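Local atomic coordinates of FEZ-1 protein (Fluoribacter gormanii, PDB entry 5WCK), a protein that probably hydrolyses the beta-lactam ring of antibiotics as a monomeric, two-zinc metallo-beta-lactamase of subclass B3. Residues Pro147-Arg151 / Ile187-Lys191; Tyr196-Ile200 / Ala250-Tyr254. The protein carries 2 engineered substitutions. One frame throughout, in Å; residues are numbered along the deposited sequence.

Interaction 1 of 2, residues Pro147-Arg151 / Ile187-Lys191. With ZN (zinc ion), chain D.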
ATOM      1  N   PRO A 147       7.283   2.095   9.633  1.00  5.19           N
ATOM      2  CA  PRO A 147       7.154   0.776  10.238  1.00  5.81           C
ATOM      3  C   PRO A 147       6.225   0.737  11.449  1.00  5.52           C
ATOM      4  O   PRO A 147       5.776   1.769  11.960  1.00  6.84           O
ATOM      5  CB  PRO A 147       8.601   0.488  10.643  1.00  7.49           C
ATOM      6  CG  PRO A 147       9.130   1.839  11.053  1.00  8.44           C
ATOM      7  CD  PRO A 147       8.491   2.803  10.080  1.00  6.20           C
ATOM      8  N   GLY A 148       5.945  -0.491  11.872  1.00  5.87           N
ATOM      9  CA  GLY A 148       5.088  -0.784  13.021  1.00  6.48           C
ATOM     10  C   GLY A 148       4.051  -1.831  12.663  1.00  6.24           C
ATOM     11  O   GLY A 148       4.056  -2.953  13.200  1.00  6.64           O
ATOM     12  N   HIS A 149       3.181  -1.487  11.700  1.00  4.73           N
ATOM     13  CA  HIS A 149       2.179  -2.417  11.189  1.00  5.98           C
ATOM     14  C   HIS A 149       2.853  -3.675  10.629  1.00  4.98           C
ATOM     15  O   HIS A 149       2.374  -4.792  10.850  1.00  6.18           O
ATOM     16  CB  HIS A 149       1.244  -1.722  10.188  1.00  6.00           C
ATOM     17  CG  HIS A 149       0.184  -2.634   9.689  1.00  6.12           C
ATOM     18  ND1 HIS A 149      -0.986  -2.875  10.386  1.00  6.16           N
ATOM     19  CD2 HIS A 149       0.152  -3.408   8.585  1.00  5.28           C
ATOM     20  CE1 HIS A 149      -1.710  -3.768   9.703  1.00  6.30           C
ATOM     21  NE2 HIS A 149      -1.029  -4.110   8.592  1.00  5.77           N
ATOM     22  N   THR A 150       3.907  -3.465   9.838  1.00  5.52           N
ATOM     23  CA  THR A 150       4.907  -4.478   9.541  1.00  5.64           C
ATOM     24  C   THR A 150       6.269  -3.827   9.720  1.00  6.00           C
ATOM     25  O   THR A 150       6.388  -2.609   9.849  1.00  6.99           O
ATOM     26  CB  THR A 150       4.791  -5.070   8.127  1.00  5.32           C
ATOM     27  OG1 THR A 150       5.190  -4.067   7.192  1.00  5.19           O
ATOM     28  CG2 THR A 150       3.419  -5.609   7.809  1.00  7.46           C
ATOM     29  N   ARG A 151       7.311  -4.654   9.794  1.00  5.59           N
ATOM     30  CA  ARG A 151       8.649  -4.115  10.035  1.00  5.39           C
ATOM     31  C   ARG A 151       9.065  -3.179   8.896  1.00  4.80           C
ATOM     32  O   ARG A 151       9.804  -2.219   9.131  1.00  5.85           O
ATOM     33  CB  ARG A 151       9.661  -5.259  10.100  1.00  6.91           C
ATOM     34  CG  ARG A 151       9.437  -6.244  11.232  1.00  7.17           C
ATOM     35  CD  ARG A 151      10.450  -7.365  11.106  1.00  8.26           C
ATOM     36  NE  ARG A 151      10.384  -8.386  12.140  1.00  6.48           N
ATOM     37  CZ  ARG A 151      10.931  -8.305  13.342  1.00  7.49           C
ATOM     38  NH1 ARG A 151      11.537  -7.190  13.732  1.00 10.19           N
ATOM     39  NH2 ARG A 151      10.838  -9.356  14.158  1.00  6.67           N
ATOM     40  N   ILE A 187       8.228  -9.663  22.239  1.00  6.82           N
ATOM     41  CA  ILE A 187       9.349 -10.619  22.268  1.00  8.65           C
ATOM     42  C   ILE A 187      10.056 -10.730  20.917  1.00  9.48           C
ATOM     43  O   ILE A 187      11.293 -10.883  20.892  1.00  9.53           O
ATOM     44  CB  ILE A 187       8.821 -11.984  22.746  1.00  7.94           C
ATOM     45  CG1 ILE A 187       8.274 -11.921  24.173  1.00  9.36           C
ATOM     46  CG2 ILE A 187       9.853 -13.094  22.559  1.00 10.67           C
ATOM     47  CD1 ILE A 187       9.311 -11.668  25.250  1.00 14.02           C
ATOM     48  N   THR A 188       9.301 -10.678  19.803  1.00  6.78           N
ATOM     49  CA  THR A 188       9.893 -10.899  18.484  1.00  7.86           C
ATOM     50  C   THR A 188      10.300  -9.581  17.805  1.00  7.10           C
ATOM     51  O   THR A 188      11.187  -9.563  16.959  1.00  8.92           O
ATOM     52  CB  THR A 188       8.937 -11.699  17.597  1.00  7.76           C
ATOM     53  OG1 THR A 188       7.724 -10.948  17.475  1.00  8.06           O
ATOM     54  CG2 THR A 188       8.648 -13.077  18.162  1.00 11.31           C
ATOM     55  N   TYR A 189       9.606  -8.491  18.152  1.00  7.01           N
ATOM     56  CA  TYR A 189       9.762  -7.171  17.507  1.00  8.21           C
ATOM     57  C   TYR A 189       9.818  -6.105  18.587  1.00  7.20           C
ATOM     58  O   TYR A 189       8.885  -5.336  18.777  1.00  8.53           O
ATOM     59  CB  TYR A 189       8.598  -6.989  16.536  1.00  8.29           C
ATOM     60  CG  TYR A 189       8.544  -5.753  15.662  1.00  6.60           C
ATOM     61  CD1 TYR A 189       9.602  -4.867  15.507  1.00  8.02           C
ATOM     62  CD2 TYR A 189       7.370  -5.487  14.970  1.00  7.06           C
ATOM     63  CE1 TYR A 189       9.495  -3.741  14.700  1.00  6.61           C
ATOM     64  CE2 TYR A 189       7.261  -4.396  14.126  1.00  6.69           C
ATOM     65  CZ  TYR A 189       8.304  -3.491  14.029  1.00  6.34           C
ATOM     66  OH  TYR A 189       8.176  -2.412  13.190  1.00  7.37           O
ATOM     67  N   PRO A 190      10.911  -6.037  19.374  1.00  6.63           N
ATOM     68  CA  PRO A 190      10.946  -5.140  20.521  1.00  7.00           C
ATOM     69  C   PRO A 190      10.730  -3.657  20.204  1.00  7.54           C
ATOM     70  O   PRO A 190      10.198  -2.923  21.053  1.00  8.04           O
ATOM     71  CB  PRO A 190      12.357  -5.346  21.096  1.00  7.91           C
ATOM     72  CG  PRO A 190      12.747  -6.727  20.617  1.00 10.02           C
ATOM     73  CD  PRO A 190      12.091  -6.916  19.277  1.00  9.26           C
ATOM     74  N   LYS A 191      11.125  -3.238  19.002  1.00  8.60           N
ATOM     75  CA  LYS A 191      11.027  -1.798  18.656  1.00  8.37           C
ATOM     76  C   LYS A 191       9.662  -1.461  18.034  1.00  9.28           C
ATOM     77  O   LYS A 191       9.498  -0.360  17.477  1.00  7.87           O
ATOM     78  CB  LYS A 191      12.152  -1.416  17.696  1.00  9.44           C
ATOM     79  CG  LYS A 191      13.532  -1.454  18.343  1.00 12.58           C
ATOM     80  CD  LYS A 191      14.643  -0.911  17.493  1.00 18.63           C
ATOM     81  CE  LYS A 191      15.947  -0.880  18.264  1.00 32.51           C
ATOM     82  NZ  LYS A 191      17.065  -0.397  17.418  1.00 46.28           N
TER
HETATM   83 ZN    ZN D 302      -1.488  -5.508   7.124  1.00  8.50          ZN
HETATM   84  O   HOH W   1      -3.196  -5.900   6.225  1.00 18.67           O
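Y189 reaches across to the zinc-bearing loop 147-151 and lies against R151, the two side chains running past each other in opposite directions. From R151 CB outward, the first atom to meet the tyrosine is CG, which sits over the middle of the Y189 ring, a CH-pi contact with 4.1 Å from R151 CG to the ring centroid. From there the chain runs extended to NE along the tyrosine, back toward its CB. At the tip, NH1 comes within 3.5 Å of Y189 CD1, and the guanidinium plane is turned about 40° from the ring, so this is a tilted overlap and no flat stack. NH2 finishes the run with a hydrogen bond to T188 O at 2.8 Å; the oxygen lies at the edge of the guanidinium, near its plane, while the nitrogen stands above the carbonyl plane.

The tyrosine runs the other way. With CG anti to the backbone N (chi1 -176°), its ring enters the loop and brings OH to 3.2 Å from G148 N, a poor angle for a bond; that N-H is used inside the loop by T150 O, 3.0 Å away. The hydroxyl is hydrogen-bonded to D195 OD2, on helix 192-204. G148 has a positive phi (131°), where a side chain would press on P147 O, and turns the chain into H149, whose NE2 binds zinc at 2.1 Å; H71, H73 and a water complete that site. R151 is held at CG and NH2, which limits how its guanidinium can turn, while Y189 meets the zinc loop by packing alone.

Interaction 2 of 2, residues Tyr196-Ile200 / Ala250-Tyr254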
ATOM      1  N   TYR A 196       6.149   2.563  15.379  1.00  5.02           N
ATOM      2  CA  TYR A 196       4.874   3.279  15.176  1.00  5.63           C
ATOM      3  C   TYR A 196       5.067   4.774  15.470  1.00  6.25           C
ATOM      4  O   TYR A 196       4.522   5.631  14.739  1.00  5.09           O
ATOM      5  CB  TYR A 196       3.765   2.719  16.071  1.00  5.58           C
ATOM      6  CG  TYR A 196       3.022   1.517  15.540  1.00  5.20           C
ATOM      7  CD1 TYR A 196       2.005   1.662  14.612  1.00  6.00           C
ATOM      8  CD2 TYR A 196       3.249   0.244  16.036  1.00  5.24           C
ATOM      9  CE1 TYR A 196       1.260   0.579  14.158  1.00  3.87           C
ATOM     10  CE2 TYR A 196       2.553  -0.861  15.559  1.00  5.00           C
ATOM     11  CZ  TYR A 196       1.530  -0.688  14.635  1.00  5.35           C
ATOM     12  OH  TYR A 196       0.792  -1.759  14.190  1.00  5.33           O
ATOM     13  N   LYS A 197       5.796   5.089  16.539  1.00  5.22           N
ATOM     14  CA  LYS A 197       5.993   6.506  16.917  1.00  6.65           C
ATOM     15  C   LYS A 197       6.763   7.249  15.831  1.00  6.55           C
ATOM     16  O   LYS A 197       6.432   8.383  15.481  1.00  6.18           O
ATOM     17  CB  LYS A 197       6.661   6.601  18.290  1.00  6.98           C
ATOM     18  CG  LYS A 197       5.765   6.116  19.415  1.00  7.58           C
ATOM     19  CD  LYS A 197       6.461   5.956  20.751  1.00  7.61           C
ATOM     20  CE  LYS A 197       5.626   5.206  21.763  1.00  7.96           C
ATOM     21  NZ  LYS A 197       6.366   5.086  23.051  1.00 10.70           N
ATOM     22  N   HIS A 198       7.771   6.593  15.267  1.00  4.97           N
ATOM     23  CA  HIS A 198       8.516   7.158  14.159  1.00  6.49           C
ATOM     24  C   HIS A 198       7.597   7.381  12.958  1.00  6.53           C
ATOM     25  O   HIS A 198       7.649   8.431  12.319  1.00  6.57           O
ATOM     26  CB  HIS A 198       9.706   6.265  13.786  1.00  7.01           C
ATOM     27  CG  HIS A 198      10.451   6.770  12.607  1.00  9.63           C
ATOM     28  ND1 HIS A 198      11.221   7.922  12.662  1.00 14.94           N
ATOM     29  CD2 HIS A 198      10.518   6.318  11.341  1.00 13.22           C
ATOM     30  CE1 HIS A 198      11.753   8.128  11.466  1.00 11.46           C
ATOM     31  NE2 HIS A 198      11.327   7.188  10.642  1.00 13.76           N
ATOM     32  N   SER A 199       6.748   6.394  12.646  1.00  5.70           N
ATOM     33  CA  SER A 199       5.815   6.520  11.533  1.00  5.19           C
ATOM     34  C   SER A 199       4.898   7.734  11.737  1.00  4.83           C
ATOM     35  O   SER A 199       4.587   8.453  10.794  1.00  4.83           O
ATOM     36  CB  SER A 199       5.000   5.296  11.346  1.00  5.57           C
ATOM     37  OG  SER A 199       5.798   4.239  10.859  1.00  6.79           O
ATOM     38  N   ILE A 200       4.406   7.893  12.957  1.00  4.94           N
ATOM     39  CA  ILE A 200       3.539   9.044  13.285  1.00  4.71           C
ATOM     40  C   ILE A 200       4.293  10.352  13.026  1.00  6.62           C
ATOM     41  O   ILE A 200       3.751  11.273  12.393  1.00  6.21           O
ATOM     42  CB  ILE A 200       3.014   8.957  14.725  1.00  5.75           C
ATOM     43  CG1 ILE A 200       2.030   7.793  14.859  1.00  6.33           C
ATOM     44  CG2 ILE A 200       2.385  10.275  15.153  1.00  7.03           C
ATOM     45  CD1 ILE A 200       1.781   7.348  16.253  1.00  7.62           C
ATOM     46  N   ALA A 250      -2.838   8.119  14.661  1.00  6.46           N
ATOM     47  CA  ALA A 250      -1.855   8.386  15.715  1.00  8.02           C
ATOM     48  C   ALA A 250      -2.552   8.277  17.080  1.00  7.22           C
ATOM     49  O   ALA A 250      -2.043   7.656  18.023  1.00  6.75           O
ATOM     50  CB  ALA A 250      -1.231   9.743  15.510  1.00  7.58           C
ATOM     51  N   ASN A 251      -3.754   8.861  17.186  1.00  6.97           N
ATOM     52  CA  ASN A 251      -4.507   8.807  18.421  1.00 10.64           C
ATOM     53  C   ASN A 251      -4.887   7.348  18.732  1.00  9.30           C
ATOM     54  O   ASN A 251      -4.795   6.922  19.881  1.00  9.70           O
ATOM     55  CB  ASN A 251      -5.714   9.743  18.356  1.00  9.41           C
ATOM     56  CG  ASN A 251      -5.308  11.198  18.506  1.00 16.11           C
ATOM     57  OD1 ASN A 251      -4.285  11.493  19.122  1.00 17.08           O
ATOM     58  ND2 ASN A 251      -6.086  12.106  17.931  1.00 16.27           N
ATOM     59  N   ASP A 252      -5.309   6.577  17.717  1.00  6.70           N
ATOM     60  CA  ASP A 252      -5.670   5.157  17.884  1.00  6.14           C
ATOM     61  C   ASP A 252      -4.476   4.366  18.445  1.00  7.08           C
ATOM     62  O   ASP A 252      -4.648   3.488  19.300  1.00  7.83           O
ATOM     63  CB  ASP A 252      -6.138   4.530  16.571  1.00  6.83           C
ATOM     64  CG  ASP A 252      -7.470   5.044  16.041  1.00 10.54           C
ATOM     65  OD1 ASP A 252      -8.194   5.713  16.815  1.00 11.96           O
ATOM     66  OD2 ASP A 252      -7.772   4.791  14.823  1.00 11.52           O
ATOM     67  N   PHE A 253      -3.271   4.661  17.956  1.00  6.84           N
ATOM     68  CA  PHE A 253      -2.082   3.984  18.420  1.00  4.88           C
ATOM     69  C   PHE A 253      -1.884   4.271  19.914  1.00  5.14           C
ATOM     70  O   PHE A 253      -1.667   3.340  20.714  1.00  6.60           O
ATOM     71  CB  PHE A 253      -0.833   4.369  17.618  1.00  6.68           C
ATOM     72  CG  PHE A 253       0.439   3.952  18.306  1.00  5.73           C
ATOM     73  CD1 PHE A 253       0.902   2.649  18.229  1.00  4.74           C
ATOM     74  CD2 PHE A 253       1.149   4.842  19.094  1.00  5.38           C
ATOM     75  CE1 PHE A 253       2.029   2.255  18.921  1.00  6.06           C
ATOM     76  CE2 PHE A 253       2.290   4.457  19.773  1.00  8.42           C
ATOM     77  CZ  PHE A 253       2.727   3.162  19.688  1.00  6.86           C
ATOM     78  N   TYR A 254      -1.959   5.548  20.303  1.00  5.99           N
ATOM     79  CA  TYR A 254      -1.763   5.920  21.703  1.00  7.07           C
ATOM     80  C   TYR A 254      -2.897   5.414  22.593  1.00  6.61           C
ATOM     81  O   TYR A 254      -2.668   5.094  23.763  1.00  8.31           O
ATOM     82  CB  TYR A 254      -1.500   7.417  21.858  1.00  7.68           C
ATOM     83  CG  TYR A 254      -0.051   7.776  21.650  1.00  6.16           C
ATOM     84  CD1 TYR A 254       0.857   7.693  22.692  1.00  7.19           C
ATOM     85  CD2 TYR A 254       0.434   8.106  20.401  1.00  5.24           C
ATOM     86  CE1 TYR A 254       2.194   7.979  22.506  1.00  7.92           C
ATOM     87  CE2 TYR A 254       1.763   8.391  20.194  1.00  7.50           C
ATOM     88  CZ  TYR A 254       2.646   8.329  21.250  1.00  8.01           C
ATOM     89  OH  TYR A 254       3.948   8.619  21.029  1.00  8.79           O
TER
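Y196 CB rests over one face of the F253 ring, 3.7 Å from its centroid, with 3.4 Å from Y196 CB to F253 CE1 as the nearest approach. The two rings themselves are close to parallel, planes 23° apart, but displaced along their planes, with 5.1 Å between centroids, so Y196 CB and CG, more than the rest of the tyrosine ring, meet the phenylalanine. F253 gets there because its CG is anti to the backbone N (chi1 165°), which sends the ring across to the facing helix. I200 fills in beside it: CD1 lies 3.8 Å from F253 CD2 and also reaches Y254 CE2, while CG2 packs on A250 CB at 3.7 Å, where the two backbones come nearest. On the outer side K197 crosses both aromatics at about a right angle, its CG 3.5 Å from Y254 OH and its CE at the edge of the F253 ring.

All this is the side-by-side packing of two nearly antiparallel helices, 192-204 and the C-terminal 239-262, in the alpha-beta/beta-alpha fold of metallo-beta-lactamases; the local axes pass 10.6 Å apart at -158°. The contact is apolar except for the Y254 hydroxyl, which meets the aliphatic part of K197 at the margin.

Further out, F253 also touches A193, and A250 touches E204 at the end of helix 192-204. Beyond CG the Y196 ring turns toward the loops, packing on V177 and Y181, and its OH is hydrogen-bonded to G176 O.

In the fold
Going from the N terminus, interaction 1 closes first: it joins the loop between strands 139-145 and 154-162 to the one before helix 192-204, looping out two strands of the five-stranded sheet. Interaction 2 opens only afterwards, on that same helix, and closes on the long C-terminal helix 239-262, spanning strand 210-213 and two intervening helices. The two are therefore in series, neither nested nor crossed, with centres about 13 Å apart. They meet through helix 192-204: S199 OG lies 2.7 Å from P147 O, a probable hydrogen bond, and Y196 packs on G148 and H149. Helix 192-204 thus lies between the zinc-binding loop and the C-terminal helix, touching both.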